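PDB 4DVE: biotin transporter BioY from Lactococcus lactis subsp. cremoris, which binds biotin and probably serves as the membrane-embedded substrate-binding S component of an energy-coupling factor (ECF) ABC transporter. Local coordinates for residues 23-31 with 66-77; 49-60 with 106-117. One frame throughout, in Å; residues are numbered along the deposited sequence.

Contact 1: residues 23-31 with 66-77; sequences SAFMTAFII and YGTISVGAFLAL. With BNG (nonyl beta-D-glucopyranoside), chain E; BNG (nonyl beta-D-glucopyranoside), chain F.
Two hydroxyls, of Thr27 and Ser70, are set by the same kind of torsion, and each reaches a backbone oxygen of the other helix. In Thr27, OG1 stands beside the backbone N, opposite the carbonyl carbon (chi1 -59°), and donates to the backbone oxygen of Ser70, with OG1 to O at 2.7 Å. Ser70 turns OG the same way (chi1 -81°) and donates to the backbone oxygen of Ser23, with OG to O at 2.9 Å. Both approach well off the C=O direction and a little out of the carbonyl plane. Both carbonyls keep their own helical bonds, from Thr27 N and Phe74 N, so each is gripped twice. Small residues at this crossing let the backbones come close: the CA atoms of Thr27 and Ser70 are 5.1 Å apart. Such Ser and Thr hydroxyl-to-carbonyl bonds across a close crossing are a familiar way for membrane-protein helices to pack. The short segments run at 46°, with axes 8.4 Å apart at closest approach.

Farther along, the contact turns apolar. Ile30 sets CG2 over the centre of one face of the Phe74 ring, 3.5 Å from its centroid, in a CH-pi contact. Ile31 brings CG1 to the edge of the same ring, 3.8 Å from CD1 of Phe74. At the far end CD1 of Ile31 meets CD1 of Leu77.

A nonyl glucoside lies along one flank. Its sugar O2 donates to OG1 of Thr27 at 2.7 Å, and its alkyl tail runs past CD1 of Ile31. The helix interface is buried, and this flank is consistent with a side turned to lipid.

Helix 13-33 here crosses the C-terminal half of helix 52-80. Val71 and Phe74 also touch helix 100-119, at Pro110 and Trp106.

Contact 2: residues 49-60 with 106-117; sequences ILQNMGIMMAGG and WLFTPFLIGFFL. With BTN (biotin), chain D; BNG (nonyl beta-D-glucopyranoside), chain F.
The indole of Trp106 takes Ile55 and the backbone of Asn52 on one face and biotin at its edge. CG1 of Ile55 sits 3.6 Å above the ring plane, toward the rim, and makes a CH-pi contact with the five-membered ring. CA of Asn52 lies over the same face. Near the ring plane, CD1 of Ile49 meets CZ2 of Trp106 at 3.8 Å, and biotin S1 approaches the same CZ2 at 3.9 Å. The ring reaches them because CG of Trp106 points opposite its carbonyl carbon (chi1 -69°), which sends the indole across Ile55 to Ile49 and Asn52.

Ile49 N donates to biotin O3 at 3.0 Å in a nearly straight bond (168°). Asn52 turns its amide away from the indole, where OD1 bonds to Lys176 and ND2 to Asp173; ND2 also packs on biotin C6. Residues 49-52 and the indole thus form two walls of the biotin pocket, the substrate site of this S component within its bundle of membrane helices. Without the indole, as with an alanine at Trp106, a gap is likely to open beside the biotin sulfur, and Ile55 and Ile49 would lose their packing surface.

Beyond the pocket helices 52-80 and 100-119 come close through glycine. Their short segments cross at -36°, with axes 7.4 Å apart. CA of Gly59 lies 3.6 Å from O of Pro110 in a CA-H...O contact; a CB on Gly59 would clash with that oxygen. Gly114 presents its CA to O of Gly59 one turn on. Pro110 falls at a kink in helix 100-119. Ile113 and Leu117 continue the seam, with CD1 of Leu117 at 3.5 Å from CA of Gly60.

Overall arrangement
The two contacts share helix 52-80. Contact 2 uses its first turns and the loop before it, and contact 1 its later turns. Their centres lie about 11 Å apart. Along the chain the segments alternate: 23-31, 49-60, 66-77, 106-117. Helix 52-80 is therefore packed against helix 13-33 in contact 1 and helix 100-119 in contact 2. The contacts also touch directly, as where Phe74 packs on Gln51. One detergent molecule, chain F, touches residues 66-77 and 106-117. Contact 2 lies nearer the middle of the chain and reaches biotin, while contact 1 extends the helical bundle outward to a flank where a detergent molecule is bound.

Contact 1: residues 23-31 with 66-77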
# COMPACT_ATOMS: atom_id res chain seq x y z
N SER A 23 0.51 12.51 -7.79
CA SER A 23 -0.38 12.05 -6.75
C SER A 23 -1.68 11.50 -7.34
O SER A 23 -2.16 10.46 -6.91
CB SER A 23 -0.64 13.18 -5.76
OG SER A 23 0.55 13.49 -5.06
N ALA A 24 -2.24 12.21 -8.33
CA ALA A 24 -3.44 11.75 -9.03
C ALA A 24 -3.15 10.45 -9.76
O ALA A 24 -3.95 9.52 -9.67
CB ALA A 24 -3.99 12.82 -9.98
N PHE A 25 -2.00 10.35 -10.43
CA PHE A 25 -1.62 9.10 -11.09
C PHE A 25 -1.53 7.89 -10.13
O PHE A 25 -1.95 6.78 -10.47
CB PHE A 25 -0.31 9.23 -11.87
CG PHE A 25 0.11 7.94 -12.52
CD1 PHE A 25 -0.30 7.63 -13.80
CD2 PHE A 25 0.88 7.01 -11.82
CE1 PHE A 25 0.07 6.43 -14.40
CE2 PHE A 25 1.24 5.81 -12.40
CZ PHE A 25 0.84 5.52 -13.69
N MSE A 26 -0.97 8.12 -8.95
CA MSE A 26 -0.75 7.07 -7.96
C MSE A 26 -2.09 6.56 -7.46
O MSE A 26 -2.28 5.35 -7.39
CB MSE A 26 0.16 7.63 -6.84
CG MSE A 26 0.64 6.58 -5.85
SE MSE A 26 1.90 5.32 -6.73
CE MSE A 26 0.66 3.81 -6.70
N THR A 27 -3.02 7.48 -7.15
CA THR A 27 -4.39 7.15 -6.77
C THR A 27 -5.10 6.35 -7.88
O THR A 27 -5.68 5.30 -7.63
CB THR A 27 -5.20 8.42 -6.45
OG1 THR A 27 -4.58 9.14 -5.36
CG2 THR A 27 -6.66 8.09 -6.11
N ALA A 28 -4.99 6.82 -9.11
CA ALA A 28 -5.58 6.13 -10.26
C ALA A 28 -4.97 4.73 -10.45
O ALA A 28 -5.70 3.78 -10.77
CB ALA A 28 -5.41 6.97 -11.53
N PHE A 29 -3.65 4.62 -10.25
CA PHE A 29 -2.93 3.35 -10.41
C PHE A 29 -3.41 2.29 -9.41
O PHE A 29 -3.64 1.12 -9.76
CB PHE A 29 -1.42 3.57 -10.29
CG PHE A 29 -0.61 2.36 -10.57
CD1 PHE A 29 -0.43 1.93 -11.88
CD2 PHE A 29 -0.05 1.62 -9.55
CE1 PHE A 29 0.31 0.79 -12.15
CE2 PHE A 29 0.70 0.49 -9.82
CZ PHE A 29 0.87 0.06 -11.12
N ILE A 30 -3.58 2.72 -8.17
CA ILE A 30 -4.09 1.85 -7.14
C ILE A 30 -5.49 1.34 -7.50
O ILE A 30 -5.83 0.13 -7.32
CB ILE A 30 -4.10 2.56 -5.78
CG1 ILE A 30 -2.66 2.87 -5.30
CG2 ILE A 30 -4.83 1.70 -4.74
CD1 ILE A 30 -2.59 3.98 -4.24
N ILE A 31 -6.32 2.25 -8.01
CA ILE A 31 -7.67 1.92 -8.49
C ILE A 31 -7.62 0.91 -9.65
O ILE A 31 -8.34 -0.09 -9.62
CB ILE A 31 -8.47 3.19 -8.89
CG1 ILE A 31 -8.76 4.06 -7.65
CG2 ILE A 31 -9.79 2.80 -9.58
CD1 ILE A 31 -9.31 5.44 -7.95
N TYR A 66 2.89 13.09 0.56
CA TYR A 66 2.11 12.94 -0.67
C TYR A 66 1.77 11.50 -0.99
O TYR A 66 0.71 11.23 -1.56
CB TYR A 66 2.79 13.66 -1.83
CG TYR A 66 2.85 15.16 -1.56
CD1 TYR A 66 1.70 15.94 -1.57
CD2 TYR A 66 4.04 15.77 -1.23
CE1 TYR A 66 1.76 17.30 -1.27
CE2 TYR A 66 4.11 17.10 -0.91
CZ TYR A 66 2.97 17.87 -0.94
OH TYR A 66 3.11 19.21 -0.64
N GLY A 67 2.62 10.55 -0.58
CA GLY A 67 2.24 9.14 -0.67
C GLY A 67 1.02 8.83 0.16
O GLY A 67 0.09 8.14 -0.28
N THR A 68 0.98 9.38 1.37
CA THR A 68 -0.17 9.20 2.24
C THR A 68 -1.44 9.87 1.71
O THR A 68 -2.55 9.32 1.80
CB THR A 68 0.14 9.68 3.68
OG1 THR A 68 1.29 8.97 4.16
CG2 THR A 68 -1.03 9.44 4.61
N ILE A 69 -1.28 11.05 1.12
CA ILE A 69 -2.40 11.76 0.54
C ILE A 69 -2.98 10.94 -0.62
O ILE A 69 -4.19 10.81 -0.72
CB ILE A 69 -1.99 13.18 0.11
CG1 ILE A 69 -1.73 14.04 1.37
CG2 ILE A 69 -3.05 13.85 -0.77
CD1 ILE A 69 -1.18 15.41 1.05
N SER A 70 -2.12 10.41 -1.49
CA SER A 70 -2.58 9.60 -2.62
C SER A 70 -3.41 8.39 -2.20
O SER A 70 -4.43 8.08 -2.85
CB SER A 70 -1.40 9.07 -3.44
OG SER A 70 -0.95 10.05 -4.31
N VAL A 71 -2.92 7.66 -1.20
CA VAL A 71 -3.61 6.47 -0.64
C VAL A 71 -4.88 6.90 0.08
O VAL A 71 -5.94 6.27 -0.03
CB VAL A 71 -2.67 5.62 0.29
CG1 VAL A 71 -3.45 4.56 1.08
CG2 VAL A 71 -1.56 4.99 -0.56
N GLY A 72 -4.78 8.01 0.80
CA GLY A 72 -5.92 8.58 1.50
C GLY A 72 -7.05 8.89 0.56
O GLY A 72 -8.21 8.61 0.87
N ALA A 73 -6.71 9.45 -0.59
CA ALA A 73 -7.71 9.83 -1.55
C ALA A 73 -8.42 8.59 -2.09
O ALA A 73 -9.63 8.60 -2.30
CB ALA A 73 -7.10 10.67 -2.68
N PHE A 74 -7.64 7.55 -2.37
CA PHE A 74 -8.17 6.27 -2.82
C PHE A 74 -9.15 5.70 -1.77
O PHE A 74 -10.27 5.30 -2.09
CB PHE A 74 -7.00 5.29 -3.07
CG PHE A 74 -7.39 3.84 -3.02
CD1 PHE A 74 -8.20 3.28 -3.99
CD2 PHE A 74 -6.93 3.01 -1.99
CE1 PHE A 74 -8.59 1.93 -3.92
CE2 PHE A 74 -7.30 1.67 -1.95
CZ PHE A 74 -8.13 1.14 -2.90
N LEU A 75 -8.72 5.68 -0.52
CA LEU A 75 -9.53 5.13 0.56
C LEU A 75 -10.80 5.96 0.77
O LEU A 75 -11.89 5.40 0.99
CB LEU A 75 -8.71 5.04 1.86
CG LEU A 75 -7.56 4.06 1.86
CD1 LEU A 75 -6.72 4.17 3.15
CD2 LEU A 75 -8.10 2.66 1.70
N ALA A 76 -10.67 7.29 0.70
CA ALA A 76 -11.80 8.19 0.81
C ALA A 76 -12.86 7.89 -0.28
O ALA A 76 -14.07 7.86 -0.01
CB ALA A 76 -11.34 9.65 0.74
N LEU A 77 -12.39 7.63 -1.50
CA LEU A 77 -13.29 7.25 -2.59
C LEU A 77 -14.06 5.98 -2.25
O LEU A 77 -15.26 5.87 -2.50
CB LEU A 77 -12.52 7.12 -3.91
CG LEU A 77 -12.07 8.43 -4.59
CD1 LEU A 77 -11.38 8.13 -5.90
CD2 LEU A 77 -13.23 9.38 -4.87
C1 BNG E . -6.44 12.84 -6.22
C2 BNG E . -5.02 12.97 -5.68
C3 BNG E . -4.88 14.21 -4.79
C4 BNG E . -5.45 15.44 -5.49
C5 BNG E . -6.84 15.16 -6.04
C6 BNG E . -7.38 16.37 -6.80
C1' BNG E . -7.78 11.63 -7.73
C2' BNG E . -7.66 10.80 -9.01
C3' BNG E . -8.86 9.88 -9.18
C4' BNG E . -8.64 8.90 -10.32
C5' BNG E . -9.88 8.04 -10.56
C6' BNG E . -9.58 6.90 -11.52
C7' BNG E . -10.87 6.24 -12.00
C8' BNG E . -10.57 4.95 -12.75
C9' BNG E . -9.59 5.19 -13.88
O1 BNG E . -6.50 11.73 -7.11
O2 BNG E . -4.69 11.81 -4.92
O3 BNG E . -3.50 14.43 -4.49
O4 BNG E . -5.52 16.53 -4.56
O5 BNG E . -6.79 14.03 -6.91
O6 BNG E . -8.46 15.96 -7.65
C1 BNG F . 5.84 13.96 7.74
C2 BNG F . 7.13 14.29 7.01
C3 BNG F . 8.32 13.60 7.66
C4 BNG F . 8.33 13.83 9.16
C5 BNG F . 6.97 13.53 9.77
C6 BNG F . 6.96 13.84 11.27
C1' BNG F . 3.49 14.22 7.62
C2' BNG F . 2.64 13.84 6.42
C3' BNG F . 1.16 14.09 6.70
C4' BNG F . 0.30 12.98 6.11
C5' BNG F . -0.97 13.54 5.49
C6' BNG F . -2.19 12.73 5.91
C7' BNG F . -3.18 12.61 4.76
C8' BNG F . -4.49 11.96 5.22
C9' BNG F . -5.41 11.71 4.06
O1 BNG F . 4.76 14.70 7.17
O2 BNG F . 7.02 13.87 5.64
O3 BNG F . 9.54 14.10 7.09
O4 BNG F . 9.32 12.99 9.77
O5 BNG F . 5.97 14.32 9.12
O6 BNG F . 5.87 14.72 11.56

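Contact 2: residues 49-60 with 106-117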
# COMPACT_ATOMS: atom_id res chain seq x y z
N ILE A 49 -4.99 -10.56 -3.70
CA ILE A 49 -5.25 -9.41 -4.56
C ILE A 49 -3.94 -8.88 -5.12
O ILE A 49 -2.84 -9.32 -4.73
CB ILE A 49 -5.98 -8.26 -3.79
CG1 ILE A 49 -5.10 -7.69 -2.66
CG2 ILE A 49 -7.31 -8.74 -3.18
CD1 ILE A 49 -5.61 -6.37 -2.10
N LEU A 50 -4.05 -7.90 -6.00
CA LEU A 50 -2.89 -7.17 -6.48
C LEU A 50 -2.83 -5.75 -5.92
O LEU A 50 -1.75 -5.15 -5.90
CB LEU A 50 -2.88 -7.15 -8.01
CG LEU A 50 -1.64 -6.58 -8.70
CD1 LEU A 50 -0.34 -7.27 -8.26
CD2 LEU A 50 -1.80 -6.65 -10.23
N GLN A 51 -3.95 -5.21 -5.46
CA GLN A 51 -4.06 -3.77 -5.19
C GLN A 51 -3.13 -3.24 -4.08
O GLN A 51 -2.70 -2.07 -4.11
CB GLN A 51 -5.55 -3.43 -4.94
CG GLN A 51 -5.87 -2.00 -4.68
CD GLN A 51 -7.37 -1.70 -4.76
OE1 GLN A 51 -7.83 -0.96 -5.65
NE2 GLN A 51 -8.13 -2.24 -3.82
N ASN A 52 -2.81 -4.09 -3.09
CA ASN A 52 -1.89 -3.68 -2.05
C ASN A 52 -0.48 -3.32 -2.57
O ASN A 52 0.24 -2.59 -1.91
CB ASN A 52 -1.83 -4.68 -0.88
CG ASN A 52 -1.34 -6.04 -1.29
OD1 ASN A 52 -1.72 -6.55 -2.35
ND2 ASN A 52 -0.50 -6.67 -0.44
N MSE A 53 -0.11 -3.78 -3.76
CA MSE A 53 1.17 -3.37 -4.35
C MSE A 53 1.24 -1.85 -4.56
O MSE A 53 2.31 -1.21 -4.37
CB MSE A 53 1.37 -4.11 -5.67
CG MSE A 53 2.73 -3.74 -6.28
SE MSE A 53 3.12 -4.83 -7.88
CE MSE A 53 1.85 -3.95 -9.09
N GLY A 54 0.14 -1.26 -5.03
CA GLY A 54 0.11 0.18 -5.27
C GLY A 54 0.29 0.98 -3.98
O GLY A 54 0.87 2.07 -3.98
N ILE A 55 -0.27 0.44 -2.90
CA ILE A 55 -0.13 1.00 -1.58
C ILE A 55 1.34 1.02 -1.18
O ILE A 55 1.81 1.98 -0.60
CB ILE A 55 -0.92 0.22 -0.50
CG1 ILE A 55 -2.40 0.07 -0.89
CG2 ILE A 55 -0.77 0.91 0.86
CD1 ILE A 55 -3.11 1.38 -1.20
N MSE A 56 2.06 -0.04 -1.53
CA MSE A 56 3.47 -0.17 -1.20
C MSE A 56 4.33 0.82 -1.94
O MSE A 56 5.33 1.31 -1.39
CB MSE A 56 4.00 -1.56 -1.58
CG MSE A 56 3.43 -2.64 -0.71
SE MSE A 56 4.17 -4.40 -1.23
CE MSE A 56 2.61 -5.52 -0.79
N MSE A 57 3.98 1.09 -3.20
CA MSE A 57 4.76 1.99 -4.05
C MSE A 57 4.64 3.47 -3.74
O MSE A 57 5.57 4.24 -4.02
CB MSE A 57 4.29 1.82 -5.49
CG MSE A 57 4.68 0.47 -6.09
SE MSE A 57 3.65 0.14 -7.75
CE MSE A 57 4.20 1.81 -8.67
N ALA A 58 3.49 3.87 -3.19
CA ALA A 58 3.14 5.29 -3.00
C ALA A 58 4.16 6.08 -2.17
O ALA A 58 4.57 7.18 -2.57
CB ALA A 58 1.74 5.40 -2.38
N GLY A 59 4.53 5.53 -1.02
CA GLY A 59 5.53 6.16 -0.13
C GLY A 59 6.95 6.21 -0.68
O GLY A 59 7.71 7.14 -0.39
N GLY A 60 7.33 5.22 -1.49
CA GLY A 60 8.65 5.19 -2.10
C GLY A 60 8.79 6.14 -3.28
O GLY A 60 9.92 6.47 -3.68
N TRP A 106 -3.31 0.14 5.41
CA TRP A 106 -2.86 0.78 4.15
C TRP A 106 -2.71 2.28 4.25
O TRP A 106 -1.81 2.83 3.66
CB TRP A 106 -3.80 0.49 3.00
CG TRP A 106 -3.85 -0.92 2.49
CD1 TRP A 106 -3.05 -2.00 2.83
CD2 TRP A 106 -4.82 -1.43 1.53
NE1 TRP A 106 -3.43 -3.12 2.15
CE2 TRP A 106 -4.50 -2.84 1.34
CE3 TRP A 106 -5.86 -0.87 0.80
CZ2 TRP A 106 -5.21 -3.64 0.46
CZ3 TRP A 106 -6.55 -1.68 -0.10
CH2 TRP A 106 -6.25 -3.04 -0.25
N LEU A 107 -3.59 2.95 5.00
CA LEU A 107 -3.45 4.36 5.23
C LEU A 107 -2.12 4.77 5.86
O LEU A 107 -1.61 5.83 5.55
CB LEU A 107 -4.60 4.89 6.10
CG LEU A 107 -4.60 6.41 6.32
CD1 LEU A 107 -4.70 7.18 4.98
CD2 LEU A 107 -5.73 6.78 7.27
N PHE A 108 -1.52 3.92 6.70
CA PHE A 108 -0.27 4.25 7.39
C PHE A 108 0.98 3.78 6.67
O PHE A 108 2.07 4.27 6.95
CB PHE A 108 -0.29 3.63 8.79
CG PHE A 108 -1.34 4.21 9.65
CD1 PHE A 108 -1.10 5.39 10.35
CD2 PHE A 108 -2.60 3.63 9.72
CE1 PHE A 108 -2.10 5.95 11.13
CE2 PHE A 108 -3.60 4.18 10.49
CZ PHE A 108 -3.36 5.35 11.20
N THR A 109 0.83 2.82 5.77
CA THR A 109 1.95 2.21 5.06
C THR A 109 2.82 3.22 4.31
O THR A 109 4.04 3.17 4.46
CB THR A 109 1.43 1.10 4.11
OG1 THR A 109 0.88 0.05 4.93
CG2 THR A 109 2.50 0.54 3.17
N PRO A 110 2.22 4.13 3.52
CA PRO A 110 3.10 5.07 2.77
C PRO A 110 3.82 6.03 3.67
O PRO A 110 4.93 6.41 3.37
CB PRO A 110 2.15 5.82 1.82
CG PRO A 110 0.79 5.38 2.18
CD PRO A 110 0.82 4.21 3.07
N PHE A 111 3.21 6.38 4.81
CA PHE A 111 3.88 7.23 5.77
C PHE A 111 5.10 6.52 6.37
O PHE A 111 6.20 7.04 6.42
CB PHE A 111 2.93 7.67 6.90
CG PHE A 111 3.65 8.38 7.98
CD1 PHE A 111 4.04 7.72 9.14
CD2 PHE A 111 4.07 9.70 7.78
CE1 PHE A 111 4.77 8.39 10.12
CE2 PHE A 111 4.81 10.37 8.75
CZ PHE A 111 5.16 9.70 9.91
N LEU A 112 4.89 5.29 6.82
CA LEU A 112 5.97 4.51 7.38
C LEU A 112 7.08 4.26 6.39
O LEU A 112 8.24 4.47 6.72
CB LEU A 112 5.45 3.19 7.94
CG LEU A 112 4.53 3.39 9.15
CD1 LEU A 112 3.74 2.10 9.48
CD2 LEU A 112 5.34 3.85 10.36
N ILE A 113 6.74 3.79 5.20
CA ILE A 113 7.76 3.51 4.18
C ILE A 113 8.52 4.81 3.81
O ILE A 113 9.76 4.85 3.82
CB ILE A 113 7.14 2.86 2.92
CG1 ILE A 113 6.69 1.42 3.24
CG2 ILE A 113 8.13 2.87 1.76
CD1 ILE A 113 6.02 0.68 2.08
N GLY A 114 7.77 5.87 3.54
CA GLY A 114 8.36 7.16 3.15
C GLY A 114 9.24 7.76 4.24
O GLY A 114 10.33 8.28 3.97
N PHE A 115 8.75 7.68 5.47
CA PHE A 115 9.49 8.17 6.63
C PHE A 115 10.86 7.49 6.82
O PHE A 115 11.86 8.16 7.09
CB PHE A 115 8.67 7.99 7.91
CG PHE A 115 9.38 8.48 9.14
CD1 PHE A 115 9.30 9.81 9.53
CD2 PHE A 115 10.13 7.61 9.92
CE1 PHE A 115 9.98 10.27 10.66
CE2 PHE A 115 10.81 8.06 11.04
CZ PHE A 115 10.74 9.40 11.41
N PHE A 116 10.89 6.16 6.73
CA PHE A 116 12.14 5.45 6.93
C PHE A 116 13.08 5.51 5.72
O PHE A 116 14.32 5.50 5.90
CB PHE A 116 11.91 4.03 7.44
CG PHE A 116 11.50 3.99 8.88
CD1 PHE A 116 12.45 4.26 9.88
CD2 PHE A 116 10.19 3.78 9.25
CE1 PHE A 116 12.08 4.26 11.22
CE2 PHE A 116 9.81 3.78 10.58
CZ PHE A 116 10.76 4.02 11.57
N LEU A 117 12.52 5.58 4.51
CA LEU A 117 13.35 5.77 3.31
C LEU A 117 14.12 7.09 3.40
O LEU A 117 15.31 7.15 3.08
CB LEU A 117 12.52 5.78 2.02
CG LEU A 117 11.92 4.44 1.59
CD1 LEU A 117 11.16 4.64 0.27
CD2 LEU A 117 12.96 3.31 1.52
C11 BTN D . -10.47 -5.37 0.17
O11 BTN D . -10.48 -5.02 -1.03
O12 BTN D . -11.53 -5.54 0.78
C10 BTN D . -9.14 -5.57 0.93
C9 BTN D . -8.51 -6.95 0.69
C8 BTN D . -7.22 -7.11 1.53
C7 BTN D . -6.41 -8.33 1.08
C2 BTN D . -5.12 -8.50 1.87
S1 BTN D . -3.96 -7.17 1.49
C6 BTN D . -2.61 -8.13 2.15
C5 BTN D . -2.88 -9.62 1.82
N1 BTN D . -2.29 -9.98 0.56
C3 BTN D . -3.20 -10.30 -0.36
O3 BTN D . -2.96 -10.65 -1.52
N2 BTN D . -4.42 -10.18 0.19
C4 BTN D . -4.38 -9.80 1.58
C1 BNG F . 5.84 13.96 7.74
C2 BNG F . 7.13 14.29 7.01
C3 BNG F . 8.32 13.60 7.66
C4 BNG F . 8.33 13.83 9.16
C5 BNG F . 6.97 13.53 9.77
C6 BNG F . 6.96 13.84 11.27
C1' BNG F . 3.49 14.22 7.62
C2' BNG F . 2.64 13.84 6.42
C3' BNG F . 1.16 14.09 6.70
C4' BNG F . 0.30 12.98 6.11
C5' BNG F . -0.97 13.54 5.49
C6' BNG F . -2.19 12.73 5.91
C7' BNG F . -3.18 12.61 4.76
C8' BNG F . -4.49 11.96 5.22
C9' BNG F . -5.41 11.71 4.06
O1 BNG F . 4.76 14.70 7.17
O2 BNG F . 7.02 13.87 5.64
O3 BNG F . 9.54 14.10 7.09
O4 BNG F . 9.32 12.99 9.77
O5 BNG F . 5.97 14.32 9.12
O6 BNG F . 5.87 14.72 11.56